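Local coordinates for indole-3-acetic acid-amido synthetase GH3.15 (Arabidopsis thaliana, PDB 6E1Q), which joins glutamine, and possibly cysteine, to the auxin precursor indole-3-butyric acid at the cost of ATP, and also conjugates the herbicide 2,4-DB, at residues P3-T8 / F121-A126; I35-A40 / G51-Q56; Q196-Q201 / I227-D232; P310-Y315 / L319-S324. One frame throughout, in Å; residues are numbered along the deposited sequence. Where two conformers were deposited one is given.

Contact 1 (P3-T8 / F121-A126)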
loop_
_atom_site.group_PDB
_atom_site.type_symbol
_atom_site.label_atom_id
_atom_site.label_comp_id
_atom_site.label_asym_id
_atom_site.label_seq_id
_atom_site.Cartn_x
_atom_site.Cartn_y
_atom_site.Cartn_z
ATOM N N PRO A 3 -5.296 1.973 -27.233
ATOM C CA PRO A 3 -5.490 1.336 -28.539
ATOM C C PRO A 3 -5.378 -0.182 -28.472
ATOM O O PRO A 3 -4.855 -0.764 -27.519
ATOM C CB PRO A 3 -4.366 1.929 -29.398
ATOM C CG PRO A 3 -3.310 2.313 -28.433
ATOM C CD PRO A 3 -3.993 2.653 -27.128
ATOM N N LYS A 4 -5.892 -0.818 -29.519
ATOM C CA LYS A 4 -5.747 -2.260 -29.664
ATOM C C LYS A 4 -4.275 -2.619 -29.806
ATOM O O LYS A 4 -3.534 -1.974 -30.555
ATOM C CB LYS A 4 -6.528 -2.742 -30.882
ATOM C CG LYS A 4 -7.828 -1.985 -31.104
ATOM C CD LYS A 4 -7.943 -1.478 -32.538
ATOM C CE LYS A 4 -9.377 -1.107 -32.880
ATOM N NZ LYS A 4 -9.439 -0.280 -34.119
ATOM N N PHE A 5 -3.845 -3.645 -29.076
ATOM C CA PHE A 5 -2.457 -4.069 -29.148
ATOM C C PHE A 5 -2.354 -5.551 -28.814
ATOM O O PHE A 5 -3.214 -6.127 -28.141
ATOM C CB PHE A 5 -1.566 -3.240 -28.213
ATOM C CG PHE A 5 -1.793 -3.519 -26.763
ATOM C CD1 PHE A 5 -2.819 -2.883 -26.076
ATOM C CD2 PHE A 5 -0.990 -4.419 -26.080
ATOM C CE1 PHE A 5 -3.044 -3.138 -24.728
ATOM C CE2 PHE A 5 -1.210 -4.690 -24.730
ATOM C CZ PHE A 5 -2.239 -4.041 -24.053
ATOM N N ASP A 6 -1.262 -6.152 -29.286
ATOM C CA ASP A 6 -0.974 -7.561 -29.061
ATOM C C ASP A 6 -0.121 -7.700 -27.806
ATOM O O ASP A 6 1.074 -7.370 -27.847
ATOM C CB ASP A 6 -0.255 -8.137 -30.274
ATOM C CG ASP A 6 0.048 -9.615 -30.143
ATOM O OD1 ASP A 6 -0.336 -10.237 -29.131
ATOM O OD2 ASP A 6 0.687 -10.158 -31.072
ATOM N N PRO A 7 -0.670 -8.191 -26.690
ATOM C CA PRO A 7 0.134 -8.311 -25.464
ATOM C C PRO A 7 1.236 -9.346 -25.548
ATOM O O PRO A 7 2.061 -9.409 -24.628
ATOM C CB PRO A 7 -0.902 -8.699 -24.403
ATOM C CG PRO A 7 -1.986 -9.370 -25.174
ATOM C CD PRO A 7 -2.066 -8.608 -26.469
ATOM N N THR A 8 1.283 -10.162 -26.602
ATOM C CA THR A 8 2.394 -11.080 -26.775
ATOM C C THR A 8 3.535 -10.447 -27.545
ATOM O O THR A 8 4.618 -11.038 -27.622
ATOM C CB THR A 8 1.942 -12.353 -27.505
ATOM O OG1 THR A 8 1.353 -12.009 -28.764
ATOM C CG2 THR A 8 0.888 -13.055 -26.675
ATOM N N PHE A 121 -4.081 -2.056 -19.480
ATOM C CA PHE A 121 -2.820 -1.341 -19.334
ATOM C C PHE A 121 -1.796 -2.175 -18.591
ATOM O O PHE A 121 -0.591 -2.021 -18.826
ATOM C CB PHE A 121 -2.992 0.002 -18.617
ATOM C CG PHE A 121 -1.695 0.752 -18.487
ATOM C CD1 PHE A 121 -1.185 1.475 -19.559
ATOM C CD2 PHE A 121 -0.945 0.662 -17.336
ATOM C CE1 PHE A 121 0.033 2.115 -19.464
ATOM C CE2 PHE A 121 0.272 1.308 -17.231
ATOM C CZ PHE A 121 0.762 2.032 -18.291
ATOM N N SER A 122 -2.251 -3.045 -17.682
ATOM C CA SER A 122 -1.321 -3.897 -16.949
ATOM C C SER A 122 -0.600 -4.863 -17.882
ATOM O O SER A 122 0.569 -5.196 -17.660
ATOM C CB SER A 122 -2.054 -4.674 -15.851
ATOM O OG SER A 122 -1.170 -5.026 -14.795
ATOM N N SER A 123 -1.282 -5.338 -18.918
ATOM C CA SER A 123 -0.627 -6.238 -19.853
ATOM C C SER A 123 0.244 -5.454 -20.817
ATOM O O SER A 123 1.235 -5.981 -21.329
ATOM C CB SER A 123 -1.662 -7.078 -20.608
ATOM O OG SER A 123 -2.320 -6.318 -21.612
ATOM N N LEU A 124 -0.109 -4.191 -21.057
ATOM C CA LEU A 124 0.761 -3.314 -21.824
ATOM C C LEU A 124 2.090 -3.095 -21.114
ATOM O O LEU A 124 3.135 -2.985 -21.763
ATOM C CB LEU A 124 0.063 -1.982 -22.064
ATOM C CG LEU A 124 0.766 -1.017 -23.004
ATOM C CD1 LEU A 124 1.113 -1.746 -24.285
ATOM C CD2 LEU A 124 -0.155 0.156 -23.302
ATOM N N TYR A 125 2.076 -3.069 -19.787
ATOM C CA TYR A 125 3.251 -2.699 -19.019
ATOM C C TYR A 125 4.139 -3.892 -18.677
ATOM O O TYR A 125 5.354 -3.717 -18.495
ATOM C CB TYR A 125 2.815 -1.966 -17.738
ATOM C CG TYR A 125 3.940 -1.683 -16.773
ATOM C CD1 TYR A 125 4.835 -0.635 -17.001
ATOM C CD2 TYR A 125 4.117 -2.457 -15.639
ATOM C CE1 TYR A 125 5.881 -0.369 -16.103
ATOM C CE2 TYR A 125 5.160 -2.208 -14.749
ATOM C CZ TYR A 125 6.033 -1.164 -14.981
ATOM O OH TYR A 125 7.061 -0.931 -14.080
ATOM N N ALA A 126 3.576 -5.101 -18.595
ATOM C CA ALA A 126 4.380 -6.268 -18.227
ATOM C C ALA A 126 5.608 -6.500 -19.117
ATOM O O ALA A 126 6.670 -6.859 -18.569
ATOM C CB ALA A 126 3.481 -7.514 -18.203
#

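Contact 2 (I35-A40 / G51-Q56)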
loop_
_atom_site.group_PDB
_atom_site.type_symbol
_atom_site.label_atom_id
_atom_site.label_comp_id
_atom_site.label_asym_id
_atom_site.label_seq_id
_atom_site.Cartn_x
_atom_site.Cartn_y
_atom_site.Cartn_z
ATOM N N ILE A 35 -14.545 12.132 -21.675
ATOM C CA ILE A 35 -15.288 12.031 -20.421
ATOM C C ILE A 35 -16.439 13.022 -20.398
ATOM O O ILE A 35 -17.578 12.667 -20.064
ATOM C CB ILE A 35 -14.355 12.252 -19.220
ATOM C CG1 ILE A 35 -13.440 11.045 -19.042
ATOM C CG2 ILE A 35 -15.192 12.504 -17.943
ATOM C CD1 ILE A 35 -12.338 11.270 -18.000
ATOM N N LEU A 36 -16.154 14.285 -20.740
ATOM C CA LEU A 36 -17.186 15.314 -20.681
ATOM C C LEU A 36 -18.277 15.080 -21.716
ATOM O O LEU A 36 -19.448 15.395 -21.462
ATOM C CB LEU A 36 -16.568 16.699 -20.877
ATOM C CG LEU A 36 -15.528 17.105 -19.826
ATOM C CD1 LEU A 36 -15.159 18.566 -19.981
ATOM C CD2 LEU A 36 -15.999 16.797 -18.402
ATOM N N SER A 37 -17.922 14.545 -22.888
ATOM C CA SER A 37 -18.940 14.281 -23.904
ATOM C C SER A 37 -19.816 13.097 -23.507
ATOM O O SER A 37 -21.044 13.179 -23.559
ATOM C CB SER A 37 -18.289 14.037 -25.267
ATOM O OG SER A 37 -17.364 15.059 -25.592
ATOM N N ARG A 38 -19.199 11.990 -23.091
ATOM C CA ARG A 38 -19.971 10.791 -22.785
ATOM C C ARG A 38 -20.829 10.966 -21.538
ATOM O O ARG A 38 -21.897 10.348 -21.439
ATOM C CB ARG A 38 -19.037 9.583 -22.640
ATOM C CG ARG A 38 -18.678 8.948 -23.993
ATOM C CD ARG A 38 -17.424 8.066 -23.971
ATOM N NE ARG A 38 -16.767 8.036 -25.285
ATOM C CZ ARG A 38 -15.606 7.431 -25.551
ATOM N NH1 ARG A 38 -14.940 6.787 -24.598
ATOM N NH2 ARG A 38 -15.103 7.478 -26.777
ATOM N N ASN A 39 -20.406 11.813 -20.593
ATOM C CA ASN A 39 -21.100 11.961 -19.316
ATOM C C ASN A 39 -21.876 13.267 -19.212
ATOM O O ASN A 39 -22.247 13.676 -18.106
ATOM C CB ASN A 39 -20.105 11.842 -18.160
ATOM C CG ASN A 39 -19.500 10.461 -18.067
ATOM O OD1 ASN A 39 -20.180 9.495 -17.713
ATOM N ND2 ASN A 39 -18.220 10.354 -18.397
ATOM N N ALA A 40 -22.161 13.902 -20.351
ATOM C CA ALA A 40 -22.747 15.238 -20.366
ATOM C C ALA A 40 -24.158 15.267 -19.793
ATOM O O ALA A 40 -24.617 16.321 -19.339
ATOM C CB ALA A 40 -22.759 15.782 -21.797
ATOM N N GLY A 51 -24.030 20.713 -20.549
ATOM C CA GLY A 51 -23.743 20.200 -21.873
ATOM C C GLY A 51 -22.414 20.615 -22.470
ATOM O O GLY A 51 -21.995 20.014 -23.465
ATOM N N GLN A 52 -21.748 21.622 -21.905
ATOM C CA GLN A 52 -20.440 22.024 -22.405
ATOM C C GLN A 52 -19.435 20.897 -22.211
ATOM O O GLN A 52 -19.481 20.166 -21.217
ATOM C CB GLN A 52 -19.956 23.282 -21.684
ATOM C CG GLN A 52 -20.959 24.426 -21.672
ATOM C CD GLN A 52 -20.956 25.224 -22.957
ATOM O OE1 GLN A 52 -21.126 24.674 -24.045
ATOM N NE2 GLN A 52 -20.762 26.532 -22.840
ATOM N N VAL A 53 -18.524 20.755 -23.172
ATOM C CA VAL A 53 -17.474 19.742 -23.113
ATOM C C VAL A 53 -16.082 20.336 -23.235
ATOM O O VAL A 53 -15.099 19.592 -23.197
ATOM C CB VAL A 53 -17.681 18.652 -24.186
ATOM C CG1 VAL A 53 -19.041 17.997 -24.023
ATOM C CG2 VAL A 53 -17.546 19.260 -25.599
ATOM N N ASP A 54 -15.967 21.650 -23.381
ATOM C CA ASP A 54 -14.680 22.298 -23.574
ATOM C C ASP A 54 -13.922 22.380 -22.255
ATOM O O ASP A 54 -14.508 22.356 -21.169
ATOM C CB ASP A 54 -14.878 23.699 -24.137
ATOM C CG ASP A 54 -15.539 24.624 -23.138
ATOM O OD1 ASP A 54 -16.772 24.531 -22.969
ATOM O OD2 ASP A 54 -14.822 25.429 -22.506
ATOM N N LYS A 55 -12.596 22.509 -22.363
ATOM C CA LYS A 55 -11.760 22.458 -21.167
ATOM C C LYS A 55 -11.976 23.675 -20.277
ATOM O O LYS A 55 -11.987 23.555 -19.043
ATOM C CB LYS A 55 -10.284 22.339 -21.547
ATOM C CG LYS A 55 -9.379 22.274 -20.324
ATOM C CD LYS A 55 -7.904 22.247 -20.674
ATOM C CE LYS A 55 -7.529 20.984 -21.426
ATOM N NZ LYS A 55 -6.065 20.740 -21.318
ATOM N N GLN A 56 -12.158 24.852 -20.875
ATOM C CA GLN A 56 -12.214 26.073 -20.076
ATOM C C GLN A 56 -13.486 26.141 -19.239
ATOM O O GLN A 56 -13.450 26.576 -18.082
ATOM C CB GLN A 56 -12.080 27.301 -20.977
ATOM C CG GLN A 56 -11.237 28.414 -20.358
ATOM C CD GLN A 56 -10.063 27.885 -19.530
ATOM O OE1 GLN A 56 -9.297 27.027 -19.978
ATOM N NE2 GLN A 56 -9.931 28.391 -18.307
HETATM O O HOH W 1 -20.411 17.534 -20.210
HETATM O O HOH W 2 -23.111 18.550 -18.920
#

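Contact 3 (Q196-Q201 / I227-D232)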
loop_
_atom_site.group_PDB
_atom_site.type_symbol
_atom_site.label_atom_id
_atom_site.label_comp_id
_atom_site.label_asym_id
_atom_site.label_seq_id
_atom_site.Cartn_x
_atom_site.Cartn_y
_atom_site.Cartn_z
ATOM N N GLN A 196 -6.508 -20.524 8.403
ATOM C CA GLN A 196 -6.626 -21.518 7.340
ATOM C C GLN A 196 -6.190 -20.950 6.001
ATOM O O GLN A 196 -5.519 -21.631 5.211
ATOM C CB GLN A 196 -8.060 -22.028 7.231
ATOM C CG GLN A 196 -8.549 -22.744 8.463
ATOM C CD GLN A 196 -9.887 -23.401 8.236
ATOM O OE1 GLN A 196 -10.062 -24.188 7.297
ATOM N NE2 GLN A 196 -10.845 -23.074 9.087
ATOM N N SER A 197 -6.571 -19.703 5.722
ATOM C CA SER A 197 -6.260 -19.138 4.416
ATOM C C SER A 197 -4.754 -18.921 4.256
ATOM O O SER A 197 -4.179 -19.280 3.220
ATOM C CB SER A 197 -7.033 -17.831 4.210
ATOM O OG SER A 197 -6.630 -16.868 5.170
ATOM N N MET A 198 -4.094 -18.344 5.268
ATOM C CA MET A 198 -2.640 -18.179 5.179
ATOM C C MET A 198 -1.939 -19.538 5.073
ATOM O O MET A 198 -0.950 -19.689 4.338
ATOM C CB MET A 198 -2.125 -17.404 6.394
ATOM C CG MET A 198 -0.597 -17.323 6.462
ATOM S SD MET A 198 0.065 -16.243 5.154
ATOM C CE MET A 198 -0.196 -14.633 5.927
ATOM N N TYR A 199 -2.453 -20.541 5.789
ATOM C CA TYR A 199 -1.834 -21.864 5.757
ATOM C C TYR A 199 -1.913 -22.472 4.357
ATOM O O TYR A 199 -0.912 -22.965 3.822
ATOM C CB TYR A 199 -2.491 -22.774 6.811
ATOM C CG TYR A 199 -1.836 -24.152 6.948
ATOM C CD1 TYR A 199 -2.155 -25.183 6.076
ATOM C CD2 TYR A 199 -0.884 -24.403 7.941
ATOM C CE1 TYR A 199 -1.557 -26.444 6.195
ATOM C CE2 TYR A 199 -0.280 -25.654 8.064
ATOM C CZ TYR A 199 -0.621 -26.669 7.186
ATOM O OH TYR A 199 -0.037 -27.916 7.293
ATOM N N CYS A 200 -3.090 -22.426 3.729
ATOM C CA CYS A 200 -3.236 -23.073 2.424
ATOM C C CYS A 200 -2.441 -22.347 1.351
ATOM O O CYS A 200 -1.852 -22.978 0.463
ATOM C CB CYS A 200 -4.709 -23.145 2.032
ATOM S SG CYS A 200 -5.665 -24.222 3.138
ATOM N N GLN A 201 -2.436 -21.016 1.410
ATOM C CA GLN A 201 -1.699 -20.219 0.438
ATOM C C GLN A 201 -0.194 -20.471 0.530
ATOM O O GLN A 201 0.494 -20.544 -0.494
ATOM C CB GLN A 201 -2.064 -18.751 0.670
ATOM C CG GLN A 201 -0.992 -17.722 0.515
ATOM C CD GLN A 201 -1.604 -16.339 0.305
ATOM O OE1 GLN A 201 -2.146 -16.043 -0.756
ATOM N NE2 GLN A 201 -1.563 -15.507 1.344
ATOM N N ILE A 227 5.970 -14.182 6.850
ATOM C CA ILE A 227 7.164 -14.792 7.424
ATOM C C ILE A 227 6.903 -15.231 8.862
ATOM O O ILE A 227 7.345 -16.305 9.293
ATOM C CB ILE A 227 8.334 -13.798 7.330
ATOM C CG1 ILE A 227 8.716 -13.595 5.868
ATOM C CG2 ILE A 227 9.521 -14.267 8.187
ATOM C CD1 ILE A 227 9.827 -12.621 5.653
ATOM N N LYS A 228 6.177 -14.410 9.624
ATOM C CA LYS A 228 5.822 -14.798 10.980
ATOM C C LYS A 228 5.028 -16.103 10.988
ATOM O O LYS A 228 5.294 -16.991 11.807
ATOM C CB LYS A 228 5.033 -13.679 11.657
ATOM C CG LYS A 228 4.930 -13.828 13.180
ATOM C CD LYS A 228 3.522 -14.226 13.641
ATOM C CE LYS A 228 3.355 -14.092 15.161
ATOM N NZ LYS A 228 3.762 -15.312 15.926
ATOM N N PHE A 229 4.054 -16.244 10.084
ATOM C CA PHE A 229 3.315 -17.500 9.995
ATOM C C PHE A 229 4.247 -18.668 9.660
ATOM O O PHE A 229 4.141 -19.750 10.250
ATOM C CB PHE A 229 2.198 -17.370 8.957
ATOM C CG PHE A 229 1.145 -18.426 9.070
ATOM C CD1 PHE A 229 1.294 -19.642 8.419
ATOM C CD2 PHE A 229 0.008 -18.212 9.836
ATOM C CE1 PHE A 229 0.333 -20.625 8.513
ATOM C CE2 PHE A 229 -0.972 -19.200 9.946
ATOM C CZ PHE A 229 -0.809 -20.405 9.277
ATOM N N LEU A 230 5.176 -18.465 8.725
ATOM C CA LEU A 230 6.115 -19.530 8.379
ATOM C C LEU A 230 6.955 -19.945 9.577
ATOM O O LEU A 230 7.180 -21.144 9.802
ATOM C CB LEU A 230 7.031 -19.076 7.247
ATOM C CG LEU A 230 6.561 -19.277 5.821
ATOM C CD1 LEU A 230 7.519 -18.542 4.884
ATOM C CD2 LEU A 230 6.453 -20.765 5.484
ATOM N N GLU A 231 7.454 -18.964 10.344
ATOM C CA GLU A 231 8.254 -19.273 11.523
ATOM C C GLU A 231 7.503 -20.200 12.468
ATOM O O GLU A 231 8.101 -21.094 13.075
ATOM C CB GLU A 231 8.654 -17.985 12.262
ATOM C CG GLU A 231 9.755 -17.179 11.589
ATOM C CD GLU A 231 9.942 -15.784 12.212
ATOM O OE1 GLU A 231 9.008 -15.282 12.871
ATOM O OE2 GLU A 231 11.017 -15.183 12.030
ATOM N N ASP A 232 6.191 -20.004 12.607
ATOM C CA ASP A 232 5.424 -20.779 13.573
ATOM C C ASP A 232 5.001 -22.139 13.040
ATOM O O ASP A 232 4.796 -23.062 13.836
ATOM C CB ASP A 232 4.174 -20.015 13.991
ATOM C CG ASP A 232 4.484 -18.849 14.913
ATOM O OD1 ASP A 232 5.588 -18.823 15.504
ATOM O OD2 ASP A 232 3.620 -17.955 15.021
#

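Contact 4 (P310-Y315 / L319-S324)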
loop_
_atom_site.group_PDB
_atom_site.type_symbol
_atom_site.label_atom_id
_atom_site.label_comp_id
_atom_site.label_asym_id
_atom_site.label_seq_id
_atom_site.Cartn_x
_atom_site.Cartn_y
_atom_site.Cartn_z
ATOM N N PRO A 310 14.592 -1.980 5.347
ATOM C CA PRO A 310 15.762 -2.709 5.879
ATOM C C PRO A 310 15.438 -4.121 6.324
ATOM O O PRO A 310 16.212 -5.047 6.057
ATOM C CB PRO A 310 16.224 -1.824 7.051
ATOM C CG PRO A 310 15.789 -0.447 6.669
ATOM C CD PRO A 310 14.458 -0.645 5.968
ATOM N N LEU A 311 14.301 -4.322 6.984
ATOM C CA LEU A 311 13.965 -5.660 7.447
ATOM C C LEU A 311 13.589 -6.575 6.284
ATOM O O LEU A 311 13.994 -7.746 6.248
ATOM C CB LEU A 311 12.834 -5.589 8.467
ATOM C CG LEU A 311 12.453 -6.951 9.041
ATOM C CD1 LEU A 311 13.635 -7.615 9.744
ATOM C CD2 LEU A 311 11.260 -6.796 9.975
ATOM N N LEU A 312 12.828 -6.062 5.317
ATOM C CA LEU A 312 12.465 -6.891 4.175
ATOM C C LEU A 312 13.701 -7.260 3.363
ATOM O O LEU A 312 13.808 -8.387 2.861
ATOM C CB LEU A 312 11.426 -6.170 3.312
ATOM C CG LEU A 312 10.898 -6.877 2.067
ATOM C CD1 LEU A 312 10.345 -8.256 2.437
ATOM C CD2 LEU A 312 9.834 -6.027 1.361
ATOM N N GLU A 313 14.668 -6.341 3.255
ATOM C CA GLU A 313 15.903 -6.678 2.552
ATOM C C GLU A 313 16.666 -7.769 3.293
ATOM O O GLU A 313 17.286 -8.633 2.670
ATOM C CB GLU A 313 16.778 -5.432 2.373
ATOM C CG GLU A 313 16.177 -4.411 1.394
ATOM C CD GLU A 313 17.088 -3.214 1.109
ATOM O OE1 GLU A 313 17.969 -2.910 1.940
ATOM O OE2 GLU A 313 16.898 -2.558 0.056
ATOM N N PHE A 314 16.639 -7.737 4.624
ATOM C CA PHE A 314 17.254 -8.801 5.412
ATOM C C PHE A 314 16.673 -10.167 5.045
ATOM O O PHE A 314 17.410 -11.147 4.869
ATOM C CB PHE A 314 17.056 -8.507 6.899
ATOM C CG PHE A 314 17.464 -9.634 7.808
ATOM C CD1 PHE A 314 18.796 -9.891 8.056
ATOM C CD2 PHE A 314 16.507 -10.443 8.407
ATOM C CE1 PHE A 314 19.175 -10.928 8.903
ATOM C CE2 PHE A 314 16.878 -11.463 9.241
ATOM C CZ PHE A 314 18.227 -11.702 9.493
ATOM N N TYR A 315 15.351 -10.253 4.923
ATOM C CA TYR A 315 14.715 -11.508 4.530
ATOM C C TYR A 315 14.848 -11.817 3.041
ATOM O O TYR A 315 14.572 -12.948 2.643
ATOM C CB TYR A 315 13.229 -11.475 4.899
ATOM C CG TYR A 315 12.982 -11.515 6.386
ATOM C CD1 TYR A 315 13.530 -12.519 7.175
ATOM C CD2 TYR A 315 12.231 -10.527 7.010
ATOM C CE1 TYR A 315 13.307 -12.549 8.555
ATOM C CE2 TYR A 315 12.004 -10.554 8.377
ATOM C CZ TYR A 315 12.548 -11.551 9.142
ATOM O OH TYR A 315 12.318 -11.563 10.500
ATOM N N LEU A 319 17.142 -10.422 -3.463
ATOM C CA LEU A 319 16.079 -10.207 -4.440
ATOM C C LEU A 319 15.718 -8.725 -4.448
ATOM O O LEU A 319 15.518 -8.137 -3.375
ATOM C CB LEU A 319 14.845 -11.032 -4.121
ATOM C CG LEU A 319 15.056 -12.539 -4.201
ATOM C CD1 LEU A 319 13.789 -13.259 -3.794
ATOM C CD2 LEU A 319 15.467 -12.888 -5.609
ATOM N N PRO A 320 15.667 -8.076 -5.609
ATOM C CA PRO A 320 15.358 -6.645 -5.614
ATOM C C PRO A 320 13.917 -6.410 -5.189
ATOM O O PRO A 320 13.002 -7.139 -5.581
ATOM C CB PRO A 320 15.615 -6.225 -7.069
ATOM C CG PRO A 320 15.533 -7.474 -7.859
ATOM C CD PRO A 320 15.970 -8.591 -6.960
ATOM N N LEU A 321 13.730 -5.421 -4.324
ATOM C CA LEU A 321 12.387 -4.993 -3.959
ATOM C C LEU A 321 11.902 -4.024 -5.021
ATOM O O LEU A 321 12.536 -2.984 -5.251
ATOM C CB LEU A 321 12.377 -4.332 -2.584
ATOM C CG LEU A 321 13.159 -5.033 -1.474
ATOM C CD1 LEU A 321 12.998 -4.251 -0.189
ATOM C CD2 LEU A 321 12.685 -6.476 -1.305
ATOM N N THR A 322 10.807 -4.365 -5.688
ATOM C CA THR A 322 10.285 -3.506 -6.740
ATOM C C THR A 322 8.931 -2.937 -6.337
ATOM O O THR A 322 8.164 -3.561 -5.603
ATOM C CB THR A 322 10.169 -4.253 -8.078
ATOM O OG1 THR A 322 9.290 -5.380 -7.937
ATOM C CG2 THR A 322 11.537 -4.741 -8.525
ATOM N N SER A 323 8.655 -1.726 -6.813
ATOM C CA SER A 323 7.355 -1.081 -6.648
ATOM C C SER A 323 7.022 -0.502 -8.020
ATOM O O SER A 323 7.551 0.543 -8.419
ATOM C CB SER A 323 7.387 -0.018 -5.549
ATOM O OG SER A 323 6.127 0.629 -5.425
ATOM N N SER A 324 6.150 -1.192 -8.742
ATOM C CA SER A 324 5.925 -0.906 -10.151
ATOM C C SER A 324 4.753 0.027 -10.412
ATOM O O SER A 324 4.684 0.606 -11.501
ATOM C CB SER A 324 5.671 -2.209 -10.910
ATOM O OG SER A 324 6.824 -3.014 -10.882
#

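Contact 1 (P3-T8 / F121-A126)
F5 and S123 meet edge-on, while L124 of the same helix reaches over the flat side of the F5 ring. The methyl L124 CD1 stands 3.9 Å from the F5 ring centroid and 16° off its normal, a CH-pi contact displaced toward the CD2 and CE2 rim. CB of L124 follows it, coming to 3.7 Å from F5 CZ. With CG anti to its backbone N (chi1 -172°), L124 can bring both CB and one methyl against the ring. S123 OG approaches close to the ring plane instead, 3.3 Å from F5 CZ. S120 O, one turn back, satisfies this hydroxyl by a hydrogen bond, so S123 OG can lie at the ring edge with its polar partner already provided by its own helix. On another part of the rim, in the ring plane, lies P3 O.

Residues 3-8 form the loop that leads into helix 10-22 and lie along helix 112-132, which belongs to the GH3 N-terminal domain; side-chain packing joins them, with no hydrogen bond across. C13 of helix 10-22 touches F5, and its L16 and L20 touch L124, so the ring packs against both helices, C13 on one and L124 on the other. Phenylalanine suits the place by offering a broad face to a leucine methyl and a thin edge to a serine.

P7 adds a lighter touch, CB to S123 OG at 3.9 Å. Around this proline the chain is turned by D6, whose OD1 accepts from T8 N at 3.0 Å in an Asx turn, the donor standing 59° out of the carboxylate plane.

Contact 2 (I35-A40 / G51-Q56)
L36 and S37, in the last turns of helix 24-38, pack against V53 in the link that enters helix 55-61, making an apolar and water-bridged contact in the run of consecutive helices that forms the helical N-terminal part of the GH3 N-terminal domain. The short helix 43-49 lies between the two in the chain, and its L45 and L49 also touch L36, as does F58 of helix 55-61. Leucine suits this buried meeting place of three helices.

L36 brings CB to 4.0 Å from V53 CB, and its methyl CD1 passes on to the backbone of the link, 3.4 Å from V53 O. The beta-branched V53 lies across the helix surface: its CG1, anti to the carbonyl carbon (chi1 -57°), rests on the backbone at S37 CA. The S37 hydroxyl is bonded to E33 O, so its polar need is met within its own helix while S37 OG lies in van der Waals contact with V53 CG1.

Polar backbone atoms are joined through water rather than directly. One water donates to both L36 O and Q52 O; a second donates to A40 O and accepts from G51 N. G51 has a backbone phi of 103°, where a CB would jam against the carbonyl O before it, which explains the glycine. D54 then serves as N-cap of helix 55-61, its side chain capping a backbone N just beyond Q56, and D54 OD1 also hydrogen-bonds N57 ND2.

At the C-terminal end of helix 24-38, I35 O is gripped twice by N39, through the backbone N at 3.0 Å and through ND2 at 2.9 Å.

Contact 3 (Q196-Q201 / I227-D232)
M198 and F229 make the face contact. The methylene CG of M198 sits over the F229 ring, 3.5 Å from its centroid and 19° off the normal, a close CH-pi approach that brings M198 CG to 3.3 Å from F229 CG. The sulfur follows at longer range: M198 SD is 5.1 Å from the ring centroid and oblique to it, a Met-aromatic contact. Bends at chi2 and chi3 lead the thioether past the ring, and an unbranched, flexible methionine suits such tight packing.

Apolar packing continues at Y199. The far end of the F229 ring pushes in beside its main chain, with CE1 at 3.7 Å from Y199 CA and CZ at 3.8 Å from Y199 CB. The two aromatic side chains cross at about a right angle, and the tyrosine leads its hydroxyl away to N240. An alanine in place of F229 is likely to open a gap between the helices and leave the M198 methylene without its aromatic face.

Charge enters away from the interface, within helix 220-243, where K228 NZ meets the syn lone pair of D232 OD2 at 2.8 Å, a salt bridge spanning one helical turn.

C200, on helix 194-207, is disulfide-bonded to C255. F229 of helix 220-243, set against M198 and Y199 of helix 194-207, joins two helices that flank strand 212-217 in sequence, an arrangement that belongs to the alpha/beta architecture of the ANL-type N-terminal domain.

Contact 4 (P310-Y315 / L319-S324)
L312 and E313 meet L321 through aliphatic carbons, while the flat groups take no part in it and lie on other sides of helix 309-316: the Y315 ring has F314 CD2 over one face, 3.8 Å above its plane and offset toward the rim. The unit is a beta-alpha-beta crossover, in which helix 309-316 links strand 297-298 to its parallel neighbour 321-327 and packs back on the latter.

Leucines on both elements interleave. A chi1 of -179° swings L312 CG beside its carbonyl carbon and toward the strand, where this branch point comes 3.8 Å from L321 CD2 and the methyl L312 CD2 lies 3.9 Å from the same atom. The two leucines run antiparallel alongside one another, which lets branched residues fill the helix-strand space. A serine at L312 would probably leave L321 CD2 facing a gap and lose the packing on A220 and F223 of helix 220-243.

On the strand, T322 OG1 hydrogen-bonds E298 OE1, and E298 lines the ligand pocket. E313, on the exposed side of the helix, keeps its carboxylate outward and lends only its methylene, with E313 CG 3.6 Å from L321 CD1.

Along the chain, contact 2 falls wholly between the two halves of contact 1, and contacts 3 and 4 follow in turn. The centres of contacts 2 and 3 lie 51 Å apart on opposite sides of the chain's centre, so the helical N-terminal edge and the 194-207/220-243 helix pair mark distant parts of the N-terminal domain. Contact 4 touches both contact 3, 20 Å away centre to centre, where I227 CD1 packs on Y315 CG at 3.4 Å, and contact 1, 27 Å away, through Y125 OH and S324 CB. Strand 321-327, which itself carries the ATP-binding residues F325 to G327, is therefore in contact, directly or through its neighbours, with helices 112-132, 220-243 and 309-316.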